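Local structure of glycoside hydrolase, GH17 family (Formosa sp. Hel1_33_131, 6FCG) at residues 407-410 against 411-414; 325-328 against 329-333; 289-292 against 293-297; 187-190 against 191-195; 57-61 against 62-66. The protein probably hydrolyses internal beta-1,3-glucosidic bonds of the algal glucan laminarin, as an endo-laminarinase of glycoside hydrolase family 17. All blocks are in the same frame, centred on the assembly; numbering follows the deposited sequence.

Contact 1 of 5, residues 407-410 against 411-414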
loop_
_atom_site.group_PDB
_atom_site.type_symbol
_atom_site.label_atom_id
_atom_site.label_comp_id
_atom_site.label_asym_id
_atom_site.label_seq_id
_atom_site.Cartn_x
_atom_site.Cartn_y
_atom_site.Cartn_z
ATOM N N ASN A 407 13.073 -6.715 34.163
ATOM C CA ASN A 407 13.716 -6.415 35.441
ATOM C C ASN A 407 12.899 -5.585 36.376
ATOM O O ASN A 407 13.448 -4.861 37.208
ATOM C CB ASN A 407 15.089 -5.790 35.226
ATOM C CG ASN A 407 16.084 -6.855 35.095
ATOM O OD1 ASN A 407 16.273 -7.546 36.076
ATOM N ND2 ASN A 407 16.541 -7.170 33.879
ATOM N N GLY A 408 11.581 -5.698 36.243
ATOM C CA GLY A 408 10.676 -4.930 37.069
ATOM C C GLY A 408 10.704 -3.451 36.820
ATOM O O GLY A 408 10.284 -2.671 37.685
ATOM N N ASN A 409 11.185 -3.060 35.634
ATOM C CA ASN A 409 11.313 -1.652 35.277
ATOM C C ASN A 409 10.107 -1.172 34.483
ATOM O O ASN A 409 10.012 -1.407 33.263
ATOM C CB ASN A 409 12.595 -1.403 34.489
ATOM C CG ASN A 409 12.851 0.076 34.265
ATOM O OD1 ASN A 409 12.003 0.926 34.546
ATOM N ND2 ASN A 409 14.011 0.385 33.751
ATOM N N LYS A 410 9.211 -0.479 35.186
ATOM C CA LYS A 410 7.961 -0.014 34.611
ATOM C C LYS A 410 8.200 0.954 33.431
ATOM O O LYS A 410 7.498 0.898 32.413
ATOM C CB LYS A 410 7.081 0.613 35.707
ATOM C CG LYS A 410 5.661 1.011 35.301
ATOM C CD LYS A 410 4.831 1.833 36.386
ATOM C CE LYS A 410 3.815 1.029 37.188
ATOM N NZ LYS A 410 2.883 1.896 37.979
ATOM N N GLU A 411 9.220 1.799 33.544
ATOM C CA GLU A 411 9.573 2.712 32.458
ATOM C C GLU A 411 9.924 1.972 31.192
ATOM O O GLU A 411 9.499 2.370 30.114
ATOM C CB GLU A 411 10.744 3.628 32.848
ATOM C CG GLU A 411 10.320 4.876 33.613
ATOM C CD GLU A 411 11.488 5.591 34.295
ATOM O OE1 GLU A 411 12.655 5.424 33.864
ATOM O OE2 GLU A 411 11.226 6.344 35.260
ATOM N N ALA A 412 10.684 0.897 31.315
ATOM C CA ALA A 412 11.094 0.114 30.135
ATOM C C ALA A 412 9.908 -0.546 29.436
ATOM O O ALA A 412 9.890 -0.678 28.218
ATOM C CB ALA A 412 12.111 -0.937 30.506
ATOM N N LEU A 413 8.910 -0.933 30.220
ATOM C CA LEU A 413 7.676 -1.465 29.670
ATOM C C LEU A 413 6.906 -0.391 28.914
ATOM O O LEU A 413 6.488 -0.581 27.776
ATOM C CB LEU A 413 6.817 -2.055 30.786
ATOM C CG LEU A 413 5.402 -2.492 30.426
ATOM C CD1 LEU A 413 5.415 -3.513 29.291
ATOM C CD2 LEU A 413 4.703 -3.030 31.667
ATOM N N PHE A 414 6.721 0.739 29.561
ATOM C CA PHE A 414 5.935 1.816 29.001
ATOM C C PHE A 414 6.458 2.309 27.665
ATOM O O PHE A 414 5.658 2.668 26.795
ATOM C CB PHE A 414 5.785 2.967 30.023
ATOM C CG PHE A 414 4.677 2.758 31.005
ATOM C CD1 PHE A 414 4.215 1.477 31.325
ATOM C CD2 PHE A 414 4.095 3.831 31.632
ATOM C CE1 PHE A 414 3.185 1.299 32.238
ATOM C CE2 PHE A 414 3.071 3.648 32.550
ATOM C CZ PHE A 414 2.617 2.377 32.857
#
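Asn409 caps the start of helix 410-416. It is the N-cap residue, and its side-chain OD1 reaches forward to the first turn. OD1 accepts a weak bond from Glu411 N at 3.1 Å, with an N-H...O angle of 123°. A second, also weak, comes from Ala412 N, 3.5 Å from Asn409 OD1 and straighter. One amide oxygen thus serves two N-H groups of the first turn. The chi1 of -172° sets Asn409 CG beside its own carbonyl carbon, which brings the amide over the helix start. Ala412 CB packs against the same amide, 4.0 Å from Asn409 CG. Without the amide, as with an alanine here, the N-H groups of Glu411 and Ala412 would probably lose this acceptor and Ala412 CB its neighbour. The backbone takes over from there, with Leu413 N bonded to Asn409 O at 3.3 Å.

Lys410 and Phe414 run alongside each other one turn apart. Phe414 also meets the ring of Tyr327, and Lys410 and Leu413 rest on Tyr381. A second subunit packs here: Ala412 O accepts from Ser266 OG of that chain, and Asn409 touches its Leu267. Lys410 CG lies over one face of the Phe414 ring, displaced toward the rim, in a CH-pi contact 4.2 Å from the ring centroid.

Contact 2 of 5, residues 325-328 against 329-333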
loop_
_atom_site.group_PDB
_atom_site.type_symbol
_atom_site.label_atom_id
_atom_site.label_comp_id
_atom_site.label_asym_id
_atom_site.label_seq_id
_atom_site.Cartn_x
_atom_site.Cartn_y
_atom_site.Cartn_z
ATOM N N ASP A 325 0.305 -6.057 24.782
ATOM C CA ASP A 325 1.501 -5.779 25.592
ATOM C C ASP A 325 1.176 -6.171 27.039
ATOM O O ASP A 325 0.000 -6.364 27.371
ATOM C CB ASP A 325 1.948 -4.302 25.493
ATOM C CG ASP A 325 0.867 -3.333 25.942
ATOM O OD1 ASP A 325 0.552 -3.335 27.157
ATOM O OD2 ASP A 325 0.350 -2.563 25.083
ATOM N N GLU A 326 2.181 -6.238 27.906
ATOM C CA GLU A 326 1.970 -6.730 29.264
ATOM C C GLU A 326 1.140 -5.818 30.156
ATOM O O GLU A 326 0.507 -6.291 31.128
ATOM C CB GLU A 326 3.288 -7.013 29.946
ATOM C CG GLU A 326 4.036 -8.179 29.314
ATOM C CD GLU A 326 5.331 -8.550 30.024
ATOM O OE1 GLU A 326 5.522 -8.171 31.205
ATOM O OE2 GLU A 326 6.159 -9.238 29.398
ATOM N N TYR A 327 1.133 -4.522 29.837
ATOM C CA TYR A 327 0.384 -3.539 30.620
ATOM C C TYR A 327 -1.111 -3.682 30.370
ATOM O O TYR A 327 -1.917 -3.741 31.303
ATOM C CB TYR A 327 0.871 -2.118 30.289
ATOM C CG TYR A 327 0.248 -0.997 31.099
ATOM C CD1 TYR A 327 0.302 -1.001 32.494
ATOM C CD2 TYR A 327 -0.331 0.102 30.478
ATOM C CE1 TYR A 327 -0.238 0.040 33.243
ATOM C CE2 TYR A 327 -0.867 1.148 31.221
ATOM C CZ TYR A 327 -0.813 1.111 32.598
ATOM O OH TYR A 327 -1.342 2.142 33.317
ATOM N N LYS A 328 -1.497 -3.720 29.105
ATOM C CA LYS A 328 -2.904 -3.871 28.785
ATOM C C LYS A 328 -3.415 -5.234 29.217
ATOM O O LYS A 328 -4.574 -5.337 29.581
ATOM C CB LYS A 328 -3.185 -3.633 27.302
ATOM C CG LYS A 328 -2.965 -2.201 26.898
ATOM C CD LYS A 328 -3.622 -1.924 25.572
ATOM C CE LYS A 328 -2.651 -1.487 24.487
ATOM N NZ LYS A 328 -2.097 -0.167 24.436
ATOM N N GLU A 329 -2.562 -6.260 29.158
ATOM C CA GLU A 329 -2.923 -7.587 29.662
ATOM C C GLU A 329 -3.265 -7.535 31.147
ATOM O O GLU A 329 -4.274 -8.112 31.584
ATOM C CB GLU A 329 -1.799 -8.608 29.447
ATOM C CG GLU A 329 -2.128 -9.978 30.017
ATOM C CD GLU A 329 -0.963 -10.922 30.000
ATOM O OE1 GLU A 329 -1.254 -12.038 29.593
ATOM O OE2 GLU A 329 0.205 -10.591 30.401
ATOM N N ALA A 330 -2.418 -6.871 31.913
ATOM C CA ALA A 330 -2.660 -6.709 33.338
ATOM C C ALA A 330 -3.969 -5.966 33.622
ATOM O O ALA A 330 -4.756 -6.382 34.479
ATOM C CB ALA A 330 -1.494 -5.994 33.997
ATOM N N ILE A 331 -4.208 -4.878 32.904
ATOM C CA ILE A 331 -5.455 -4.147 33.070
ATOM C C ILE A 331 -6.671 -5.046 32.776
ATOM O O ILE A 331 -7.637 -5.072 33.542
ATOM C CB ILE A 331 -5.494 -2.884 32.200
ATOM C CG1 ILE A 331 -4.484 -1.869 32.729
ATOM C CG2 ILE A 331 -6.899 -2.267 32.210
ATOM C CD1 ILE A 331 -4.174 -0.753 31.753
ATOM N N PHE A 332 -6.603 -5.807 31.694
ATOM C CA PHE A 332 -7.699 -6.690 31.329
ATOM C C PHE A 332 -7.909 -7.781 32.379
ATOM O O PHE A 332 -9.042 -7.993 32.815
ATOM C CB PHE A 332 -7.475 -7.302 29.941
ATOM C CG PHE A 332 -8.654 -8.085 29.429
ATOM C CD1 PHE A 332 -9.801 -7.427 29.015
ATOM C CD2 PHE A 332 -8.618 -9.472 29.366
ATOM C CE1 PHE A 332 -10.894 -8.134 28.543
ATOM C CE2 PHE A 332 -9.700 -10.184 28.882
ATOM C CZ PHE A 332 -10.843 -9.516 28.474
ATOM N N TYR A 333 -6.820 -8.444 32.774
ATOM C CA TYR A 333 -6.867 -9.507 33.772
ATOM C C TYR A 333 -7.567 -9.039 35.059
ATOM O O TYR A 333 -8.467 -9.718 35.558
ATOM C CB TYR A 333 -5.456 -9.997 34.125
ATOM C CG TYR A 333 -5.436 -11.078 35.169
ATOM C CD1 TYR A 333 -5.798 -12.381 34.856
ATOM C CD2 TYR A 333 -5.026 -10.800 36.468
ATOM C CE1 TYR A 333 -5.760 -13.386 35.813
ATOM C CE2 TYR A 333 -4.980 -11.792 37.439
ATOM C CZ TYR A 333 -5.352 -13.082 37.116
ATOM O OH TYR A 333 -5.301 -14.016 38.124
#
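Asp325 OD1 is gripped by two backbone N-H groups at the start of helix 326-342. Lys328 N gives it a nearly straight bond of 2.9 Å, at an N-H...O angle of 172°. This donor approaches on the syn side of Asp325 OD1, 28° out of the carboxylate plane. Tyr327 N adds a weak, bent bond to Asp325 OD1 at 3.0 Å. Asp325 is therefore the N-cap, and its negative charge probably interacts favourably with the positive end of the helix dipole. The other oxygen is used too: Lys328 NZ forms a salt bridge with Asp325 OD2 at 3.5 Å. Lys328 reaches it by bending at its last two torsions, and the same NZ bonds to Glu418 O.

The backbone of Asp325 starts the regular pattern, as Glu329 N donates to Asp325 O at 3.1 Å. Two residues on, Ile331 N bonds to Tyr327 O at 3.0 Å. The side chains of this pair cross at a slant. The tip methyl Ile331 CD1 sits over one face of the Tyr327 ring, 4.0 Å from its centroid, in a CH-pi contact nearer the rim than the middle. Glu326 points its OE1 to Thr405 OG1 and Tyr381 N. Helix 266-294 packs along the Tyr327, Lys328 and Ile331 side through Leu267, Ile270 and Met274, while Phe332 meets Trp308 and Tyr333 meets the ring of Tyr349.

Contact 3 of 5, residues 289-292 against 293-297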
loop_
_atom_site.group_PDB
_atom_site.type_symbol
_atom_site.label_atom_id
_atom_site.label_comp_id
_atom_site.label_asym_id
_atom_site.label_seq_id
_atom_site.Cartn_x
_atom_site.Cartn_y
_atom_site.Cartn_z
ATOM N N ALA A 289 -27.014 -14.804 29.079
ATOM C CA ALA A 289 -27.990 -14.811 30.176
ATOM C C ALA A 289 -29.398 -14.395 29.724
ATOM O O ALA A 289 -30.373 -15.001 30.137
ATOM C CB ALA A 289 -27.531 -13.920 31.331
ATOM N N SER A 290 -29.486 -13.369 28.881
ATOM C CA SER A 290 -30.757 -12.947 28.270
ATOM C C SER A 290 -31.401 -14.010 27.415
ATOM O O SER A 290 -32.622 -14.189 27.445
ATOM C CB SER A 290 -30.561 -11.716 27.407
ATOM O OG SER A 290 -30.358 -10.605 28.231
ATOM N N TYR A 291 -30.588 -14.715 26.646
ATOM C CA TYR A 291 -31.124 -15.753 25.782
ATOM C C TYR A 291 -31.754 -16.900 26.583
ATOM O O TYR A 291 -32.858 -17.344 26.245
ATOM C CB TYR A 291 -30.081 -16.282 24.770
ATOM C CG TYR A 291 -30.720 -17.284 23.829
ATOM C CD1 TYR A 291 -31.719 -16.882 22.941
ATOM C CD2 TYR A 291 -30.375 -18.621 23.869
ATOM C CE1 TYR A 291 -32.335 -17.793 22.106
ATOM C CE2 TYR A 291 -30.984 -19.535 23.040
ATOM C CZ TYR A 291 -31.967 -19.118 22.163
ATOM O OH TYR A 291 -32.568 -20.042 21.357
ATOM N N ILE A 292 -31.083 -17.360 27.636
ATOM C CA ILE A 292 -31.599 -18.503 28.421
ATOM C C ILE A 292 -32.834 -18.056 29.212
ATOM O O ILE A 292 -33.804 -18.795 29.299
ATOM C CB ILE A 292 -30.555 -19.286 29.273
ATOM C CG1 ILE A 292 -30.151 -18.497 30.534
ATOM C CG2 ILE A 292 -29.371 -19.740 28.383
ATOM C CD1 ILE A 292 -28.934 -18.986 31.299
ATOM N N LYS A 293 -32.837 -16.812 29.692
ATOM C CA LYS A 293 -34.022 -16.234 30.334
ATOM C C LYS A 293 -35.227 -16.240 29.388
ATOM O O LYS A 293 -36.315 -16.609 29.798
ATOM C CB LYS A 293 -33.757 -14.805 30.829
ATOM C CG LYS A 293 -34.822 -14.302 31.790
ATOM C CD LYS A 293 -34.618 -12.841 32.164
ATOM C CE LYS A 293 -35.521 -12.464 33.331
ATOM N NZ LYS A 293 -35.521 -10.996 33.566
ATOM N N SER A 294 -35.014 -15.879 28.122
ATOM C CA SER A 294 -36.082 -15.909 27.099
ATOM C C SER A 294 -36.633 -17.319 26.835
ATOM O O SER A 294 -37.762 -17.457 26.439
ATOM C CB SER A 294 -35.603 -15.278 25.779
ATOM O OG SER A 294 -34.966 -16.229 24.930
ATOM N N LEU A 295 -35.837 -18.364 27.086
ATOM C CA LEU A 295 -36.315 -19.749 27.023
ATOM C C LEU A 295 -36.984 -20.229 28.311
ATOM O O LEU A 295 -37.367 -21.387 28.388
ATOM C CB LEU A 295 -35.144 -20.685 26.717
ATOM C CG LEU A 295 -34.384 -20.476 25.396
ATOM C CD1 LEU A 295 -33.139 -21.353 25.342
ATOM C CD2 LEU A 295 -35.293 -20.788 24.215
ATOM N N GLY A 296 -37.089 -19.379 29.331
ATOM C CA GLY A 296 -37.564 -19.791 30.646
ATOM C C GLY A 296 -36.676 -20.814 31.357
ATOM O O GLY A 296 -37.180 -21.709 32.013
ATOM N N ILE A 297 -35.357 -20.683 31.222
ATOM C CA ILE A 297 -34.403 -21.604 31.836
ATOM C C ILE A 297 -33.476 -20.807 32.745
ATOM O O ILE A 297 -32.966 -19.745 32.372
ATOM C CB ILE A 297 -33.597 -22.379 30.781
ATOM C CG1 ILE A 297 -34.558 -23.194 29.913
ATOM C CG2 ILE A 297 -32.577 -23.308 31.453
ATOM C CD1 ILE A 297 -33.937 -23.899 28.729
#
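Ile292 O receives the backbone bond that closes the end of helix 266-294. Ile297 N donates to Ile292 O at 3.1 Å, with an N-H...O angle of 161°. Leu295 N adds a weak bond to the same Ile292 O. The side chain of Ile292 is buried, with CG1 3.6 Å from Ile297 O. Its chi1 of 75° puts CG1 between the backbone N and the carbonyl carbon, which turns this branch to the chain leaving the helix.

Tyr291 supplies the second double acceptor. Ser294 OG donates to Tyr291 O at 2.7 Å, and Leu295 N donates to the same Tyr291 O at 3.3 Å. The hydroxyl thus folds back on the carbonyl one turn earlier, and its own hydrogen is satisfied within the helix.

Leu295 lies across the Tyr291 ring. Leu295 CD1 comes 3.6 Å from Tyr291 CE2, while CG lies over one face, toward the rim. The Tyr291 ring also stacks with His224. Leu295 and Ile292 both press on Ile232 of helix 226-234, and Ile292 reaches Ile301 of strand 301-305 as well.

Beyond Leu295, Gly296 takes up positive phi and turns the chain out of the helix, with Gly296 N bonded to Lys293 O at 2.9 Å. This bond and the one from Ile297 N to Ile292 O make a Schellman motif, a common C-terminal helix ending.

Contact 4 of 5, residues 187-190 against 191-195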
loop_
_atom_site.group_PDB
_atom_site.type_symbol
_atom_site.label_atom_id
_atom_site.label_comp_id
_atom_site.label_asym_id
_atom_site.label_seq_id
_atom_site.Cartn_x
_atom_site.Cartn_y
_atom_site.Cartn_z
ATOM N N LYS A 187 -25.889 -35.113 22.750
ATOM C CA LYS A 187 -25.721 -36.560 22.840
ATOM C C LYS A 187 -24.778 -36.958 23.980
ATOM O O LYS A 187 -25.106 -37.787 24.818
ATOM C CB LYS A 187 -25.205 -37.094 21.515
ATOM C CG LYS A 187 -25.099 -38.598 21.439
ATOM C CD LYS A 187 -24.183 -39.019 20.296
ATOM C CE LYS A 187 -23.912 -40.504 20.364
ATOM N NZ LYS A 187 -22.939 -40.890 19.302
ATOM N N TRP A 188 -23.591 -36.370 23.995
ATOM C CA TRP A 188 -22.579 -36.736 24.983
ATOM C C TRP A 188 -22.847 -36.142 26.355
ATOM O O TRP A 188 -22.544 -36.763 27.364
ATOM C CB TRP A 188 -21.173 -36.401 24.473
ATOM C CG TRP A 188 -20.804 -37.230 23.299
ATOM C CD1 TRP A 188 -20.590 -36.795 22.037
ATOM C CD2 TRP A 188 -20.683 -38.645 23.268
ATOM N NE1 TRP A 188 -20.304 -37.854 21.216
ATOM C CE2 TRP A 188 -20.356 -39.005 21.949
ATOM C CE3 TRP A 188 -20.819 -39.653 24.239
ATOM C CZ2 TRP A 188 -20.148 -40.316 21.568
ATOM C CZ3 TRP A 188 -20.612 -40.961 23.868
ATOM C CH2 TRP A 188 -20.279 -41.287 22.529
ATOM N N VAL A 189 -23.396 -34.943 26.416
ATOM C CA VAL A 189 -23.792 -34.425 27.711
ATOM C C VAL A 189 -24.809 -35.404 28.303
ATOM O O VAL A 189 -24.727 -35.729 29.472
ATOM C CB VAL A 189 -24.358 -32.992 27.607
ATOM C CG1 VAL A 189 -25.070 -32.559 28.884
ATOM C CG2 VAL A 189 -23.234 -32.020 27.307
ATOM N N ASN A 190 -25.791 -35.824 27.504
ATOM C CA ASN A 190 -26.846 -36.708 27.997
ATOM C C ASN A 190 -26.270 -38.041 28.434
ATOM O O ASN A 190 -26.707 -38.594 29.431
ATOM C CB ASN A 190 -27.964 -36.908 26.950
ATOM C CG ASN A 190 -28.994 -35.764 26.949
ATOM O OD1 ASN A 190 -29.138 -35.016 27.927
ATOM N ND2 ASN A 190 -29.737 -35.647 25.863
ATOM N N HIS A 191 -25.299 -38.547 27.684
ATOM C CA HIS A 191 -24.594 -39.766 28.053
ATOM C C HIS A 191 -23.983 -39.654 29.454
ATOM O O HIS A 191 -24.128 -40.559 30.274
ATOM C CB HIS A 191 -23.501 -40.032 27.025
ATOM C CG HIS A 191 -22.602 -41.190 27.348
ATOM N ND1 HIS A 191 -22.874 -42.489 26.975
ATOM C CD2 HIS A 191 -21.393 -41.222 27.953
ATOM C CE1 HIS A 191 -21.886 -43.278 27.368
ATOM N NE2 HIS A 191 -20.973 -42.534 27.961
ATOM N N LEU A 192 -23.319 -38.529 29.710
ATOM C CA LEU A 192 -22.682 -38.269 30.999
ATOM C C LEU A 192 -23.692 -38.057 32.135
ATOM O O LEU A 192 -23.480 -38.557 33.237
ATOM C CB LEU A 192 -21.719 -37.073 30.903
ATOM C CG LEU A 192 -20.443 -37.248 30.058
ATOM C CD1 LEU A 192 -19.673 -35.945 30.007
ATOM C CD2 LEU A 192 -19.531 -38.331 30.584
ATOM N N GLN A 193 -24.783 -37.342 31.869
ATOM C CA GLN A 193 -25.860 -37.195 32.863
ATOM C C GLN A 193 -26.531 -38.537 33.216
ATOM O O GLN A 193 -26.919 -38.742 34.368
ATOM C CB GLN A 193 -26.939 -36.215 32.390
ATOM C CG GLN A 193 -26.516 -34.759 32.187
ATOM C CD GLN A 193 -25.979 -34.075 33.429
ATOM O OE1 GLN A 193 -25.792 -34.714 34.456
ATOM N NE2 GLN A 193 -25.776 -32.768 33.357
ATOM N N ALA A 194 -26.632 -39.434 32.230
ATOM C CA ALA A 194 -27.156 -40.798 32.422
ATOM C C ALA A 194 -26.215 -41.674 33.263
ATOM O O ALA A 194 -26.685 -42.396 34.147
ATOM C CB ALA A 194 -27.439 -41.477 31.083
ATOM N N LEU A 195 -24.906 -41.611 33.002
ATOM C CA LEU A 195 -23.920 -42.264 33.881
ATOM C C LEU A 195 -23.992 -41.776 35.329
ATOM O O LEU A 195 -23.767 -42.562 36.240
ATOM C CB LEU A 195 -22.501 -42.080 33.380
ATOM C CG LEU A 195 -22.087 -42.787 32.086
ATOM C CD1 LEU A 195 -20.619 -42.416 31.793
ATOM C CD2 LEU A 195 -22.273 -44.305 32.115
#
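The backbone of 187-195 is regular alpha helix, with Gln193 N bonded to Val189 O at 2.9 Å and Leu192 N to Trp188 O at 3.0 Å. The main side-chain pair is Trp188 and His191, three residues apart and pointing the same way. They form an edge-to-face stack. The six-membered ring of Trp188 turns its edge to the face of His191, with centroids 5.3 Å apart and planes at 75°. Trp188 CZ3 stands over the centre of the imidazole, 4.0 Å from His191 CG. The chi1 of 174° swings the imidazole back beside Trp188, and His191 CB comes 3.9 Å from Trp188 CE3. Replacing His191 by an alanine is likely to leave the CE3-CZ3 edge of Trp188 without its aromatic partner and to open a gap beside the indole. Trp188 NE1 is held by Glu139 OE1, and Lys187 NZ makes a salt bridge to the other oxygen of that carboxylate. Gln193 reaches Ala234 O and Asp236 with its NE2. The segment belongs to the beta-alpha-beta unit of strands 161-168 and 206-212. Leu192 and Trp188 pack on Val166 of the first strand, His191 on Ile147 of helix 143-156, and Val189 on Leu231 of helix 226-234.

Contact 5 of 5, residues 57-61 against 62-66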
loop_
_atom_site.group_PDB
_atom_site.type_symbol
_atom_site.label_atom_id
_atom_site.label_comp_id
_atom_site.label_asym_id
_atom_site.label_seq_id
_atom_site.Cartn_x
_atom_site.Cartn_y
_atom_site.Cartn_z
ATOM N N TYR A 57 2.939 -27.486 28.562
ATOM C CA TYR A 57 3.867 -27.726 27.472
ATOM C C TYR A 57 4.857 -26.588 27.416
ATOM O O TYR A 57 4.474 -25.421 27.573
ATOM C CB TYR A 57 3.120 -27.791 26.146
ATOM C CG TYR A 57 2.187 -28.970 25.982
ATOM C CD1 TYR A 57 2.664 -30.221 25.599
ATOM C CD2 TYR A 57 0.819 -28.836 26.191
ATOM C CE1 TYR A 57 1.795 -31.300 25.420
ATOM C CE2 TYR A 57 -0.043 -29.906 26.029
ATOM C CZ TYR A 57 0.447 -31.130 25.650
ATOM O OH TYR A 57 -0.407 -32.168 25.439
ATOM N N ARG A 58 6.124 -26.948 27.231
ATOM C CA ARG A 58 7.267 -25.994 27.249
ATOM C C ARG A 58 7.991 -25.841 25.923
ATOM O O ARG A 58 8.835 -24.982 25.804
ATOM C CB ARG A 58 8.275 -26.391 28.340
ATOM C CG ARG A 58 7.797 -26.088 29.752
ATOM C CD ARG A 58 8.385 -27.045 30.755
ATOM N NE ARG A 58 7.715 -26.931 32.060
ATOM C CZ ARG A 58 8.291 -26.819 33.252
ATOM N NH1 ARG A 58 7.475 -26.766 34.293
ATOM N NH2 ARG A 58 9.604 -26.772 33.434
ATOM N N LYS A 59 7.621 -26.642 24.922
ATOM C CA LYS A 59 8.294 -26.653 23.624
ATOM C C LYS A 59 7.290 -26.398 22.512
ATOM O O LYS A 59 6.086 -26.326 22.749
ATOM C CB LYS A 59 8.970 -27.999 23.386
ATOM C CG LYS A 59 9.883 -28.497 24.502
ATOM C CD LYS A 59 11.332 -28.100 24.303
ATOM C CE LYS A 59 12.181 -28.724 25.391
ATOM N NZ LYS A 59 13.553 -28.151 25.372
ATOM N N LYS A 60 7.805 -26.289 21.289
ATOM C CA LYS A 60 7.012 -25.910 20.123
ATOM C C LYS A 60 6.150 -27.041 19.531
ATOM O O LYS A 60 5.517 -26.854 18.492
ATOM C CB LYS A 60 7.929 -25.343 19.043
ATOM C CG LYS A 60 8.722 -24.106 19.448
ATOM C CD LYS A 60 9.678 -23.721 18.311
ATOM C CE LYS A 60 10.702 -22.668 18.709
ATOM N NZ LYS A 60 10.154 -21.301 18.490
ATOM N N SER A 61 6.145 -28.203 20.169
ATOM C CA SER A 61 5.274 -29.298 19.785
ATOM C C SER A 61 4.781 -30.028 21.038
ATOM O O SER A 61 5.505 -30.162 22.041
ATOM C CB SER A 61 6.009 -30.296 18.882
ATOM O OG SER A 61 5.160 -31.391 18.545
ATOM N N ARG A 62 3.529 -30.452 20.973
ATOM C CA ARG A 62 2.932 -31.225 22.037
ATOM C C ARG A 62 3.436 -32.672 22.066
ATOM O O ARG A 62 3.162 -33.399 23.011
ATOM C CB ARG A 62 1.404 -31.163 21.934
ATOM C CG ARG A 62 0.820 -29.771 22.177
ATOM C CD ARG A 62 -0.707 -29.821 22.136
ATOM N NE ARG A 62 -1.172 -30.342 20.837
ATOM C CZ ARG A 62 -2.363 -30.873 20.590
ATOM N NH1 ARG A 62 -3.303 -30.980 21.532
ATOM N NH2 ARG A 62 -2.628 -31.286 19.372
ATOM N N ASP A 63 4.163 -33.078 21.030
ATOM C CA ASP A 63 4.931 -34.324 21.051
ATOM C C ASP A 63 5.906 -34.373 22.231
ATOM O O ASP A 63 6.160 -35.428 22.758
ATOM C CB ASP A 63 5.690 -34.501 19.728
ATOM C CG ASP A 63 4.751 -34.711 18.507
ATOM O OD1 ASP A 63 3.526 -34.909 18.663
ATOM O OD2 ASP A 63 5.243 -34.673 17.371
ATOM N N PHE A 64 6.431 -33.219 22.636
ATOM C CA PHE A 64 7.247 -33.086 23.830
ATOM C C PHE A 64 6.344 -32.864 25.053
ATOM O O PHE A 64 6.099 -31.728 25.498
ATOM C CB PHE A 64 8.279 -31.939 23.662
ATOM C CG PHE A 64 9.238 -32.121 22.484
ATOM C CD1 PHE A 64 10.281 -33.047 22.544
ATOM C CD2 PHE A 64 9.102 -31.333 21.316
ATOM C CE1 PHE A 64 11.157 -33.195 21.478
ATOM C CE2 PHE A 64 9.972 -31.479 20.247
ATOM C CZ PHE A 64 11.005 -32.408 20.333
ATOM N N GLN A 65 5.842 -33.969 25.588
ATOM C CA GLN A 65 4.997 -33.953 26.797
ATOM C C GLN A 65 5.788 -33.516 28.021
ATOM O O GLN A 65 6.891 -34.000 28.230
ATOM C CB GLN A 65 4.417 -35.342 27.088
ATOM C CG GLN A 65 3.315 -35.766 26.119
ATOM C CD GLN A 65 2.048 -34.932 26.278
ATOM O OE1 GLN A 65 1.722 -34.472 27.374
ATOM N NE2 GLN A 65 1.345 -34.702 25.175
ATOM N N PRO A 66 5.247 -32.591 28.813
ATOM C CA PRO A 66 5.957 -32.298 30.033
ATOM C C PRO A 66 5.898 -33.497 30.996
ATOM O O PRO A 66 4.947 -34.270 30.982
ATOM C CB PRO A 66 5.196 -31.098 30.588
ATOM C CG PRO A 66 3.796 -31.322 30.137
ATOM C CD PRO A 66 3.916 -31.970 28.786
#
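The Tyr57 ring has Arg62 on one face and Gln65 at its edge. Arg62 CG stands over the ring centre, 3.7 Å from the centroid and 10° off the normal, a CH-pi contact. The aliphatic part of the arginine does the touching, and Arg62 CB is 3.5 Å from Tyr57 CE1. The chain then bends at chi3, -58°, and the guanidinium leaves the ring for a fourth subunit, where Arg62 NH1 pairs with the terminal carboxylate of His430. At the edge, Gln65 NE2 lies in the ring plane and donates to Tyr57 OH at 3.1 Å. The amide itself is turned 72° from the ring. Pro66 CD adds an apolar contact, 3.8 Å from Tyr57 CD1. Tyr57 also stacks with His95 and meets Trp357 edge to face.

Asp63 N donates to Ser61 OG at 3.2 Å, an ST turn. Phe64 N donates to Ser61 O at 3.2 Å from above the carbonyl plane, closing a beta turn. The Phe64 ring has Ser61 O near its edge, and Phe64 CB packs on Lys59 CG. This compact loop joins strand 50-53 to helix 68-80, a beta-to-alpha connection as found in the TIM-barrel clan to which family 17 belongs.

Overall arrangement
Contacts 1 and 2 are the one pair that touches. Their centres lie 14 Å apart, and Phe414 CZ meets Tyr327 CZ at 3.7 Å. Both are helix starts capped by an acidic or amide side chain, whereas contact 3 is a helix end. Contact 2 packs on helix 266-294, which ends in contact 3, 33 Å away between centres. Contacts 3 and 4 come within about 12 Å at their nearest atoms, and both lean on helix 226-234. Contact 1 lies on the opposite side of the chain's centre from contacts 3 and 4. Contact 5 stands apart, its nearest atoms about 15 Å from those of contact 2. Contacts 1, 3 and 5 also reach other subunits.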